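Local coordinates for protein formyltransferase (Francisella tularensis subsp. tularensis, PDB 4NV1) that belongs to the formyltransferase family, joining an N-terminal formyl transferase domain to a C-terminal dimerization domain, and holds dTDP-4-amino-4,6-dideoxyglucose in a pocket, at residues Asp125-Ile128 / Asp129-Asp132; Lys201-Thr204 / Met205-Ile209. One frame throughout, in Å; residues are numbered along the deposited sequence.

Contact 1 of 2, residues Asp125-Ile128 / Asp129-Asp132; sequences DEEI and DHGD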
ATOM      1  N   ASP A 125      31.164 -17.077  17.197  1.00 32.46           N
ATOM      2  CA  ASP A 125      31.736 -16.796  18.503  1.00 41.67           C
ATOM      3  C   ASP A 125      30.641 -16.995  19.558  1.00 42.38           C
ATOM      4  O   ASP A 125      29.481 -17.285  19.226  1.00 43.75           O
ATOM      5  CB  ASP A 125      32.063 -15.300  18.573  1.00 51.29           C
ATOM      6  CG  ASP A 125      33.521 -15.024  18.595  1.00 65.68           C
ATOM      7  OD1 ASP A 125      34.267 -15.844  19.177  1.00 71.39           O
ATOM      8  OD2 ASP A 125      33.895 -13.948  18.068  1.00 86.64           O
ATOM      9  N   GLU A 126      30.983 -16.780  20.823  1.00 48.20           N
ATOM     10  CA  GLU A 126      29.963 -16.702  21.884  1.00 53.82           C
ATOM     11  C   GLU A 126      28.895 -15.581  21.779  1.00 61.32           C
ATOM     12  O   GLU A 126      27.750 -15.762  22.219  1.00 46.28           O
ATOM     13  CB  GLU A 126      30.668 -16.682  23.228  1.00 54.97           C
ATOM     14  CG  GLU A 126      31.580 -17.900  23.351  1.00 63.08           C
ATOM     15  CD  GLU A 126      31.729 -18.420  24.772  1.00 71.79           C
ATOM     16  OE1 GLU A 126      32.803 -18.998  25.056  1.00 79.85           O
ATOM     17  OE2 GLU A 126      30.798 -18.255  25.601  1.00 65.91           O
ATOM     18  N   GLU A 127      29.227 -14.456  21.144  1.00 61.80           N
ATOM     19  CA  GLU A 127      28.260 -13.383  20.957  1.00 56.78           C
ATOM     20  C   GLU A 127      27.578 -13.386  19.595  1.00 53.33           C
ATOM     21  O   GLU A 127      28.149 -13.847  18.608  1.00 61.28           O
ATOM     22  CB  GLU A 127      28.928 -12.025  21.208  1.00 71.37           C
ATOM     23  CG  GLU A 127      29.398 -11.776  22.646  1.00 70.10           C
ATOM     24  CD  GLU A 127      29.211 -10.329  23.088  1.00 75.73           C
ATOM     25  OE1 GLU A 127      28.459  -9.589  22.414  1.00 78.73           O
ATOM     26  OE2 GLU A 127      29.800  -9.915  24.115  1.00 75.90           O
ATOM     27  N   ILE A 128      26.365 -12.837  19.564  1.00 44.52           N
ATOM     28  CA  ILE A 128      25.511 -12.707  18.375  1.00 47.26           C
ATOM     29  C   ILE A 128      26.051 -11.801  17.254  1.00 43.94           C
ATOM     30  O   ILE A 128      26.301 -10.600  17.423  1.00 38.07           O
ATOM     31  CB  ILE A 128      24.053 -12.229  18.751  1.00 62.06           C
ATOM     32  CG1 ILE A 128      23.288 -13.262  19.606  1.00 59.30           C
ATOM     33  CG2 ILE A 128      23.219 -11.834  17.523  1.00 63.69           C
ATOM     34  CD1 ILE A 128      21.773 -13.229  19.478  1.00 63.68           C
ATOM     35  N   ASP A 129      26.122 -12.356  16.039  1.00 53.39           N
ATOM     36  CA  ASP A 129      26.609 -11.571  14.898  1.00 49.43           C
ATOM     37  C   ASP A 129      27.899 -10.840  15.344  1.00 43.42           C
ATOM     38  O   ASP A 129      27.931  -9.623  15.269  1.00 44.83           O
ATOM     39  CB  ASP A 129      25.510 -10.565  14.418  1.00 50.56           C
ATOM     40  CG  ASP A 129      24.137 -11.228  14.080  1.00 54.65           C
ATOM     41  OD1 ASP A 129      24.147 -12.407  13.630  1.00 52.05           O
ATOM     42  OD2 ASP A 129      23.058 -10.576  14.257  1.00 42.25           O
ATOM     43  N   HIS A 130      28.947 -11.559  15.785  1.00 45.19           N
ATOM     44  CA  HIS A 130      30.117 -10.959  16.429  1.00 49.60           C
ATOM     45  C   HIS A 130      31.576 -11.323  16.036  1.00 53.37           C
ATOM     46  O   HIS A 130      32.484 -10.519  16.300  1.00 54.92           O
ATOM     47  CB  HIS A 130      29.972 -11.195  17.938  1.00 55.92           C
ATOM     48  CG  HIS A 130      30.943 -10.410  18.776  1.00 60.89           C
ATOM     49  ND1 HIS A 130      32.241 -10.823  19.007  1.00 61.89           N
ATOM     50  CD2 HIS A 130      30.798  -9.233  19.433  1.00 52.43           C
ATOM     51  CE1 HIS A 130      32.848  -9.938  19.780  1.00 58.48           C
ATOM     52  NE2 HIS A 130      31.992  -8.968  20.055  1.00 53.43           N
ATOM     53  N   GLY A 131      31.853 -12.522  15.514  1.00 46.51           N
ATOM     54  CA  GLY A 131      33.269 -12.968  15.334  1.00 42.77           C
ATOM     55  C   GLY A 131      33.900 -12.610  13.995  1.00 33.20           C
ATOM     56  O   GLY A 131      33.237 -11.948  13.169  1.00 29.06           O
ATOM     57  N   ASP A 132      35.128 -13.076  13.744  1.00 27.61           N
ATOM     58  CA  ASP A 132      35.796 -12.866  12.443  1.00 27.35           C
ATOM     59  C   ASP A 132      34.992 -12.904  11.176  1.00 22.40           C
ATOM     60  O   ASP A 132      34.389 -13.916  10.804  1.00 21.89           O
ATOM     61  CB  ASP A 132      36.936 -13.876  12.239  1.00 31.59           C
ATOM     62  CG  ASP A 132      38.171 -13.568  13.099  1.00 35.37           C
ATOM     63  OD1 ASP A 132      38.220 -12.507  13.776  1.00 37.44           O
ATOM     64  OD2 ASP A 132      39.063 -14.439  13.116  1.00 36.12           O
TER
HETATM   65  O   HOH W   1      28.743 -14.834  16.501  1.00 43.82           O
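Glu-127 and His-130 meet on the outer side of the loop that links strand 117-123 to strand 133-139. The CB of Glu-127 lies 3.5 Å from CG of His-130, and the Glu-127 CG sits over one face of the imidazole, offset toward its rim. Because CG of His-130 is anti to the backbone N (chi1 -168°), the ring swings back across the turn toward Glu-127. The carboxylate of Glu-127 is tilted 34° from the ring plane, with OE1 3.8 Å from the His-130 CD2.

Packing is closest where Asp-125 faces Gly-131: OD2 of Asp-125 stands 3.0 Å from the CA of Gly-131, a residue buried without a side chain of its own. The same Asp-125 oxygen lies in the imidazole plane at the ring edge, 3.7 Å from ND1 of His-130, without a hydrogen bond. Inside the turn a water lies doubtfully close to O of Glu-127, with only weak, long bonds from the N of Asp-125 and the N of His-130.

The Glu-127 flank, by contrast, is exposed, and the far ring nitrogen of His-130, NE2, makes a weak hydrogen bond to Glu-182. The side chains of Ile-128 and Asp-129 lie alongside each other, pointing the same way. OD2 of Asp-129 accepts from the backbone N of Gly-103; the Asp-129 side chain lies about 7 Å from the bound dTDP-4-amino-4,6-dideoxyglucose. No direct hydrogen bond joins the two halves; ND1 of His-130 is buried without a partner, and the neighbouring carboxylates of Asp-125 and Glu-127 would tend to favour a protonated imidazole.

Contact 2 of 2, residues Lys201-Thr204 / Met205-Ile209; sequences KIVT and MREAI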
ATOM      1  N   LYS A 201       3.242  11.849  16.910  1.00 35.49           N
ATOM      2  CA  LYS A 201       4.686  12.059  16.674  1.00 35.00           C
ATOM      3  C   LYS A 201       4.921  12.976  15.510  1.00 36.47           C
ATOM      4  O   LYS A 201       4.251  12.867  14.492  1.00 35.43           O
ATOM      5  CB  LYS A 201       5.334  10.717  16.390  1.00 40.40           C
ATOM      6  CG  LYS A 201       6.821  10.728  16.080  1.00 37.94           C
ATOM      7  CD  LYS A 201       7.438   9.521  16.749  1.00 36.11           C
ATOM      8  CE  LYS A 201       8.702   9.044  16.049  1.00 43.39           C
ATOM      9  NZ  LYS A 201       9.734  10.112  16.151  1.00 45.37           N
ATOM     10  N   ILE A 202       5.907  13.856  15.628  1.00 39.51           N
ATOM     11  CA  ILE A 202       6.190  14.863  14.612  1.00 35.45           C
ATOM     12  C   ILE A 202       7.328  14.325  13.770  1.00 41.06           C
ATOM     13  O   ILE A 202       8.260  13.788  14.326  1.00 36.98           O
ATOM     14  CB  ILE A 202       6.524  16.233  15.289  1.00 46.23           C
ATOM     15  CG1 ILE A 202       5.480  16.549  16.369  1.00 48.67           C
ATOM     16  CG2 ILE A 202       6.567  17.383  14.298  1.00 40.23           C
ATOM     17  CD1 ILE A 202       5.299  18.016  16.680  1.00 42.27           C
ATOM     18  N   VAL A 203       7.263  14.445  12.439  1.00 40.86           N
ATOM     19  CA  VAL A 203       8.208  13.763  11.538  1.00 34.55           C
ATOM     20  C   VAL A 203       8.157  14.519  10.228  1.00 30.72           C
ATOM     21  O   VAL A 203       7.177  15.241  10.015  1.00 33.57           O
ATOM     22  CB  VAL A 203       7.766  12.306  11.196  1.00 31.13           C
ATOM     23  CG1 VAL A 203       7.671  11.452  12.434  1.00 35.63           C
ATOM     24  CG2 VAL A 203       6.414  12.301  10.493  1.00 32.55           C
ATOM     25  N   THR A 204       9.125  14.322   9.340  1.00 26.96           N
ATOM     26  CA  THR A 204       8.945  14.781   7.970  1.00 26.83           C
ATOM     27  C   THR A 204       8.180  13.647   7.236  1.00 27.52           C
ATOM     28  O   THR A 204       8.129  12.480   7.664  1.00 26.81           O
ATOM     29  CB  THR A 204      10.280  14.910   7.250  1.00 32.17           C
ATOM     30  OG1 THR A 204      10.976  13.679   7.473  1.00 29.74           O
ATOM     31  CG2 THR A 204      11.142  16.108   7.752  1.00 35.75           C
ATOM     32  N   MET A 205       7.601  13.995   6.113  1.00 26.42           N
ATOM     33  CA  MET A 205       7.035  13.016   5.214  1.00 26.55           C
ATOM     34  C   MET A 205       8.088  11.990   4.814  1.00 29.19           C
ATOM     35  O   MET A 205       7.757  10.825   4.599  1.00 25.19           O
ATOM     36  CB  MET A 205       6.547  13.661   3.924  1.00 22.87           C
ATOM     37  CG  MET A 205       5.173  14.297   3.990  1.00 25.83           C
ATOM     38  SD  MET A 205       3.900  13.169   4.584  1.00 29.31           S
ATOM     39  CE  MET A 205       3.759  12.028   3.227  1.00 33.78           C
ATOM     40  N   ARG A 206       9.332  12.418   4.618  1.00 29.39           N
ATOM     41  CA  ARG A 206      10.415  11.482   4.305  1.00 28.67           C
ATOM     42  C   ARG A 206      10.523  10.368   5.332  1.00 24.35           C
ATOM     43  O   ARG A 206      10.606   9.194   5.011  1.00 24.90           O
ATOM     44  CB  ARG A 206      11.770  12.174   4.274  1.00 33.56           C
ATOM     45  CG  ARG A 206      12.865  11.134   4.206  1.00 33.32           C
ATOM     46  CD  ARG A 206      14.193  11.797   3.940  1.00 33.99           C
ATOM     47  NE  ARG A 206      14.387  12.097   2.537  1.00 33.88           N
ATOM     48  CZ  ARG A 206      14.324  13.286   1.961  1.00 32.30           C
ATOM     49  NH1 ARG A 206      14.569  13.336   0.664  1.00 38.22           N
ATOM     50  NH2 ARG A 206      13.937  14.383   2.595  1.00 34.61           N
ATOM     51  N   GLU A 207      10.548  10.773   6.585  1.00 23.18           N
ATOM     52  CA  GLU A 207      10.588   9.901   7.731  1.00 25.49           C
ATOM     53  C   GLU A 207       9.347   8.976   7.887  1.00 24.85           C
ATOM     54  O   GLU A 207       9.487   7.866   8.407  1.00 17.81           O
ATOM     55  CB  GLU A 207      10.653  10.754   8.993  1.00 26.56           C
ATOM     56  CG  GLU A 207      12.025  11.325   9.343  1.00 32.86           C
ATOM     57  CD  GLU A 207      11.954  12.051  10.688  1.00 39.17           C
ATOM     58  OE1 GLU A 207      11.131  12.973  10.873  1.00 37.81           O
ATOM     59  OE2 GLU A 207      12.687  11.677  11.625  1.00 50.46           O
ATOM     60  N   ALA A 208       8.157   9.487   7.569  1.00 23.73           N
ATOM     61  CA  ALA A 208       6.946   8.676   7.729  1.00 26.33           C
ATOM     62  C   ALA A 208       7.020   7.609   6.682  1.00 22.90           C
ATOM     63  O   ALA A 208       6.727   6.457   6.950  1.00 27.13           O
ATOM     64  CB  ALA A 208       5.662   9.510   7.588  1.00 28.69           C
ATOM     65  N   ILE A 209       7.406   8.017   5.483  1.00 22.27           N
ATOM     66  CA  ILE A 209       7.526   7.097   4.388  1.00 26.55           C
ATOM     67  C   ILE A 209       8.591   6.025   4.632  1.00 28.75           C
ATOM     68  O   ILE A 209       8.347   4.831   4.369  1.00 29.13           O
ATOM     69  CB  ILE A 209       7.726   7.846   3.079  1.00 23.57           C
ATOM     70  CG1 ILE A 209       6.385   8.452   2.740  1.00 23.59           C
ATOM     71  CG2 ILE A 209       8.230   6.921   1.980  1.00 24.71           C
ATOM     72  CD1 ILE A 209       6.493   9.512   1.672  1.00 23.07           C
TER
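Val-203 and Thr-204 end strand 202-204 and lead directly into helix 205-209, whose axis stands 95° from the strand direction, and the first helical turn closes with a bond from N of Ala-208 to O of Thr-204 (3.0 Å). The side chains of Thr-204 and Glu-207 cross at about a right angle and exchange bonds. With OG1 of Thr-204 between its own backbone N and carbonyl carbon (chi1 50°), the hydroxyl oxygen faces the helix and accepts from N of Glu-207 at 3.1 Å, a nearly straight bond of 163°.

The extended side chain of Glu-207 reaches back to the strand end: its OE1 takes the backbone N-H of Thr-204 on the anti lone pair, 2.9 Å away, while the Thr-204 hydroxyl adds only a weak, long bond to the same oxygen. That oxygen also lies 3.1 Å from CA of Val-203, as the glutamate side chain passes obliquely across the valine. CG2 of Val-203 packs against CB of Ala-208 at 4.1 Å.

The second subunit borders this corner. Residues 202-204 pair antiparallel with one of its strands, Ala-208 meets Ala-208 of that chain, and Arg-206 makes a salt bridge to Asp-200 of the second subunit. The reciprocal Thr-204 and Glu-207 bonds constitute a capping box, here at the N-terminus of a helix in the dimerization domain.

In the fold
Both contacts are local, between neighbouring stretches of one chain, but one lies in the formyl transferase part and the other in the dimerization domain, with centres about 35 Å apart and nearest atoms about 23 Å apart. Contact 1 is a surface loop between two antiparallel strands of the seven-stranded sheet, near the ligand pocket, and no other chain touches it. Contact 2 is partly buried, farther from the chain centre, and joins a strand to a helix at the subunit interface. Their chemistry differs accordingly: 125-132 relies on van der Waals packing and bonds to outside residues such as Arg-102 and Gly-103, whereas 201-209 is closed by direct hydrogen bonds between its two segments.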